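Putative pectin lyase (Geobacillus virus E2, PDB 7CHU) serves as the trimeric tailspike of a deep-sea thermophilic bacteriophage, probably recognising the host cell surface and perhaps acting on its polysaccharides through a pectate-lyase-like beta-helix. Local coordinates at residues V102-L105 against G110-G113; V268-T273 against G280-I285. All blocks are in the same frame, centred on the assembly; numbering follows the deposited sequence.

In the fold
Contact 1 (102-105 against 110-113) and contact 2 (268-273 against 280-285) follow one another along the chain in the pectate-lyase-like region, with contact 1 closing before contact 2 opens. Their centres are 30 Å apart and their nearest atoms about 21 Å, so neither touches the other. Contact 1 is a polar surface loop, its centre 30 Å from that of the chain, between helix 91-99 and strand 113-117 at the start of the parallel beta-helix. Contact 2 is a buried, largely apolar layer inside that helix, its centre only 9 Å from the chain centre. Both segment pairs also have residues reaching the second subunit of the trimer.

Contact 1 of 2, residues V102-L105 against G110-G113; sequences VSSL and GQGG
Ser-104 and Gln-111 are joined by a short side-chain hydrogen bond, the hydroxyl of Ser-104 donating from OG to Gln-111 OE1 at 2.7 Å. The hydroxyl lies in the carbonyl plane of the amide, with a C=O...donor angle of 151°. With OG tucked between the backbone N and the carbonyl carbon of its own residue (chi1 54°), Ser-104 turns its hydroxyl to the amide oxygen. Gln-111 reaches it with an extended chain laid across the backbone of Ser-103. Its CB starts 3.5 Å from Val-102 O, and its CD passes 3.9 Å from Ser-103 CA. The backbones meet less firmly: Gly-112 N gives Val-102 O a weak bond of 3.3 Å, bent to 129° at the hydrogen. A water bridges the same two atoms, donating to Val-102 O at 2.6 Å and accepting from Gly-112 N at 3.1 Å, and so supplements the weak direct bond.

Further out, the OG of Ser-103, though beside Gln-111 CB, takes Ser-133 O as its hydrogen-bond partner, while the backbone of Ser-104 also pairs with Ser-133. Gly-113 hydrogen-bonds through its backbone to Asn-134 and Arg-136, which fixes the second segment where strand 113-117 begins. Gly-112 O accepts from Thr-119 OG1 of the second subunit, so the same glycine whose N faces the first segment turns its carbonyl to the trimer interface.

Neither segment is regular helix or strand, and just four residues separate them. The arrangement is a surface loop folded back on itself, linking helix 91-99 to strand 113-117, one of the first strands of a right-handed parallel beta-helix of the pectate-lyase-like fold.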
loop_
_atom_site.group_PDB
_atom_site.type_symbol
_atom_site.label_atom_id
_atom_site.label_comp_id
_atom_site.label_asym_id
_atom_site.label_seq_id
_atom_site.Cartn_x
_atom_site.Cartn_y
_atom_site.Cartn_z
ATOM N N VAL A 102 -25.167 23.746 8.268
ATOM C CA VAL A 102 -25.617 23.663 9.645
ATOM C C VAL A 102 -24.820 22.557 10.329
ATOM O O VAL A 102 -24.980 21.382 10.001
ATOM C CB VAL A 102 -27.124 23.393 9.696
ATOM C CG1 VAL A 102 -27.592 23.293 11.129
ATOM C CG2 VAL A 102 -27.872 24.520 8.978
ATOM N N SER A 103 -23.945 22.923 11.269
ATOM C CA SER A 103 -23.178 21.894 11.959
ATOM C C SER A 103 -22.699 22.433 13.301
ATOM O O SER A 103 -23.058 23.531 13.720
ATOM C CB SER A 103 -22.002 21.413 11.102
ATOM O OG SER A 103 -21.322 20.382 11.789
ATOM N N SER A 104 -21.909 21.625 13.995
ATOM C CA SER A 104 -21.317 22.030 15.263
ATOM C C SER A 104 -19.956 21.345 15.407
ATOM O O SER A 104 -19.334 20.994 14.396
ATOM C CB SER A 104 -22.257 21.703 16.430
ATOM O OG SER A 104 -22.627 20.329 16.422
ATOM N N LEU A 105 -19.474 21.150 16.633
ATOM C CA LEU A 105 -18.101 20.695 16.829
ATOM C C LEU A 105 -18.049 19.290 17.412
ATOM O O LEU A 105 -19.065 18.704 17.802
ATOM C CB LEU A 105 -17.321 21.659 17.727
ATOM C CG LEU A 105 -17.044 23.016 17.093
ATOM C CD1 LEU A 105 -17.262 24.090 18.133
ATOM C CD2 LEU A 105 -15.642 23.069 16.546
ATOM N N GLY A 110 -24.939 13.564 12.522
ATOM C CA GLY A 110 -26.162 13.908 11.827
ATOM C C GLY A 110 -26.206 15.318 11.290
ATOM O O GLY A 110 -27.287 15.791 10.923
ATOM N N GLN A 111 -25.070 16.011 11.246
ATOM C CA GLN A 111 -24.984 17.376 10.729
ATOM C C GLN A 111 -23.817 17.449 9.760
ATOM O O GLN A 111 -22.889 16.653 9.854
ATOM C CB GLN A 111 -24.748 18.422 11.835
ATOM C CG GLN A 111 -25.843 18.545 12.909
ATOM C CD GLN A 111 -25.458 19.557 14.005
ATOM O OE1 GLN A 111 -24.404 19.436 14.623
ATOM N NE2 GLN A 111 -26.303 20.552 14.232
ATOM N N GLY A 112 -23.818 18.455 8.894
ATOM C CA GLY A 112 -22.686 18.700 8.007
ATOM C C GLY A 112 -23.050 18.490 6.549
ATOM O O GLY A 112 -24.208 18.584 6.152
ATOM N N GLY A 113 -22.040 18.206 5.739
ATOM C CA GLY A 113 -22.288 17.862 4.352
ATOM C C GLY A 113 -21.197 18.382 3.436
ATOM O O GLY A 113 -20.155 18.847 3.877
HETATM O O HOH W 1 -26.596 19.803 8.779
#

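Contact 2 of 2, residues V268-T273 against G280-I285; sequences VYFDST and GNNQFI
Val-268 and Phe-284 are the residues whose CA atoms come nearest across the two segments, yet those atoms are 10.2 Å apart: the backbones share no hydrogen bonds and meet through side chains alone. Strand 268-271 and strand 283-285 run in roughly opposite directions, joined by the loop 272-282. Val-268 and Phe-270 of the first strand point at the second segment, and Asn-282, just ahead of strand 283-285, and Phe-284 within it point back.

Both methyls of Val-268 pack on the far end of the Phe-284 ring, CG1 at 3.7 Å from CZ and CG2 equally close to CE2. Phe-270 comes toward Phe-284 from the opposite direction, and the rings meet edge to edge without stacking, Phe-270 CE2 lying 3.7 Å from Phe-284 CE1. Each ring's nearest atom lies near the other's plane. The amide of Asn-282 crosses beside Phe-270, its plane 26° from that of the ring and its ND2 3.6 Å from CE1. With CG anti to its carbonyl carbon (chi1 -55°), the amide of Asn-282 is carried inward beside that ring, while its OD1 accepts from Leu-253 N of the preceding turn.

Phe-284 also stacks on Phe-255, and Phe-270 touches Ile-242 and Leu-309, so the layer continues along the axis. Where strand 268-271 ends, Asp-271 OD1 accepts from Thr-273 N at 2.9 Å, an Asx turn, and also from Thr-273 OG1 at 2.6 Å; its OD2 is hydrogen-bonded to Tyr-241 OH.

Strand 268-271 pairs in parallel with 240-243 and 307-309, and strand 283-285 with 251-256 and 315-317. Inward-facing residues of two different faces thus close one layer of the core, as in the stacked coils of a parallel beta-helix.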
loop_
_atom_site.group_PDB
_atom_site.type_symbol
_atom_site.label_atom_id
_atom_site.label_comp_id
_atom_site.label_asym_id
_atom_site.label_seq_id
_atom_site.Cartn_x
_atom_site.Cartn_y
_atom_site.Cartn_z
ATOM N N VAL A 268 8.576 17.417 3.186
ATOM C CA VAL A 268 7.896 17.106 4.435
ATOM C C VAL A 268 8.821 17.537 5.558
ATOM O O VAL A 268 9.983 17.122 5.590
ATOM C CB VAL A 268 7.591 15.604 4.552
ATOM C CG1 VAL A 268 7.153 15.261 5.965
ATOM C CG2 VAL A 268 6.540 15.192 3.529
ATOM N N TYR A 269 8.319 18.377 6.466
ATOM C CA TYR A 269 9.097 18.859 7.604
ATOM C C TYR A 269 8.309 18.570 8.878
ATOM O O TYR A 269 7.237 19.147 9.081
ATOM C CB TYR A 269 9.381 20.363 7.464
ATOM C CG TYR A 269 10.396 20.881 8.442
ATOM C CD1 TYR A 269 10.045 21.095 9.769
ATOM C CD2 TYR A 269 11.714 21.134 8.048
ATOM C CE1 TYR A 269 10.959 21.575 10.702
ATOM C CE2 TYR A 269 12.653 21.615 8.968
ATOM C CZ TYR A 269 12.261 21.843 10.291
ATOM O OH TYR A 269 13.157 22.301 11.224
ATOM N N PHE A 270 8.807 17.652 9.710
ATOM C CA PHE A 270 8.209 17.374 11.008
ATOM C C PHE A 270 8.883 18.264 12.044
ATOM O O PHE A 270 10.110 18.397 12.054
ATOM C CB PHE A 270 8.368 15.910 11.422
ATOM C CG PHE A 270 7.387 14.974 10.772
ATOM C CD1 PHE A 270 6.146 14.721 11.342
ATOM C CD2 PHE A 270 7.717 14.332 9.605
ATOM C CE1 PHE A 270 5.246 13.839 10.746
ATOM C CE2 PHE A 270 6.846 13.419 9.012
ATOM C CZ PHE A 270 5.614 13.173 9.564
ATOM N N ASP A 271 8.076 18.882 12.902
ATOM C CA ASP A 271 8.563 19.779 13.947
ATOM C C ASP A 271 7.919 19.321 15.250
ATOM O O ASP A 271 6.697 19.385 15.387
ATOM C CB ASP A 271 8.204 21.225 13.599
ATOM C CG ASP A 271 8.621 22.235 14.671
ATOM O OD1 ASP A 271 9.055 21.857 15.789
ATOM O OD2 ASP A 271 8.479 23.440 14.369
ATOM N N SER A 272 8.726 18.796 16.174
ATOM C CA SER A 272 8.225 18.307 17.456
ATOM C C SER A 272 8.665 19.210 18.602
ATOM O O SER A 272 8.667 18.779 19.763
ATOM C CB SER A 272 8.684 16.872 17.719
ATOM O OG SER A 272 7.942 15.915 16.956
ATOM N N THR A 273 9.019 20.453 18.298
ATOM C CA THR A 273 9.549 21.340 19.333
ATOM C C THR A 273 8.478 22.028 20.170
ATOM O O THR A 273 8.830 22.741 21.112
ATOM C CB THR A 273 10.432 22.426 18.732
ATOM O OG1 THR A 273 9.637 23.278 17.893
ATOM C CG2 THR A 273 11.623 21.807 17.959
ATOM N N GLY A 280 4.086 11.454 16.126
ATOM C CA GLY A 280 4.267 10.012 16.120
ATOM C C GLY A 280 3.286 9.284 15.230
ATOM O O GLY A 280 2.183 9.764 14.959
ATOM N N ASN A 281 3.705 8.101 14.783
ATOM C CA ASN A 281 2.798 7.155 14.136
ATOM C C ASN A 281 2.154 7.734 12.879
ATOM O O ASN A 281 1.007 7.444 12.552
ATOM C CB ASN A 281 1.742 6.663 15.121
ATOM C CG ASN A 281 2.069 5.291 15.642
ATOM O OD1 ASN A 281 2.025 4.298 14.888
ATOM N ND2 ASN A 281 2.426 5.212 16.924
ATOM N N ASN A 282 2.918 8.515 12.138
ATOM C CA ASN A 282 2.481 9.005 10.845
ATOM C C ASN A 282 3.097 8.161 9.742
ATOM O O ASN A 282 4.142 7.548 9.941
ATOM C CB ASN A 282 2.865 10.460 10.724
ATOM C CG ASN A 282 2.309 11.257 11.884
ATOM O OD1 ASN A 282 1.087 11.373 12.006
ATOM N ND2 ASN A 282 3.190 11.750 12.775
ATOM N N GLN A 283 2.441 8.120 8.578
ATOM C CA GLN A 283 2.805 7.153 7.550
ATOM C C GLN A 283 2.871 7.813 6.185
ATOM O O GLN A 283 2.079 8.711 5.880
ATOM C CB GLN A 283 1.805 5.990 7.501
ATOM C CG GLN A 283 1.619 5.262 8.833
ATOM C CD GLN A 283 1.237 3.803 8.656
ATOM O OE1 GLN A 283 1.275 3.269 7.537
ATOM N NE2 GLN A 283 0.889 3.140 9.759
ATOM N N PHE A 284 3.803 7.331 5.363
ATOM C CA PHE A 284 3.937 7.690 3.956
ATOM C C PHE A 284 4.015 6.380 3.182
ATOM O O PHE A 284 5.013 5.664 3.284
ATOM C CB PHE A 284 5.178 8.544 3.720
ATOM C CG PHE A 284 5.128 9.855 4.460
ATOM C CD1 PHE A 284 5.528 9.926 5.784
ATOM C CD2 PHE A 284 4.630 10.981 3.844
ATOM C CE1 PHE A 284 5.426 11.123 6.501
ATOM C CE2 PHE A 284 4.534 12.207 4.551
ATOM C CZ PHE A 284 4.936 12.270 5.870
ATOM N N ILE A 285 2.961 6.055 2.433
ATOM C CA ILE A 285 2.852 4.772 1.739
ATOM C C ILE A 285 2.868 5.055 0.241
ATOM O O ILE A 285 1.954 5.694 -0.291
ATOM C CB ILE A 285 1.594 3.997 2.158
ATOM C CG1 ILE A 285 1.608 3.768 3.686
ATOM C CG2 ILE A 285 1.473 2.658 1.349
ATOM C CD1 ILE A 285 0.274 3.258 4.250
#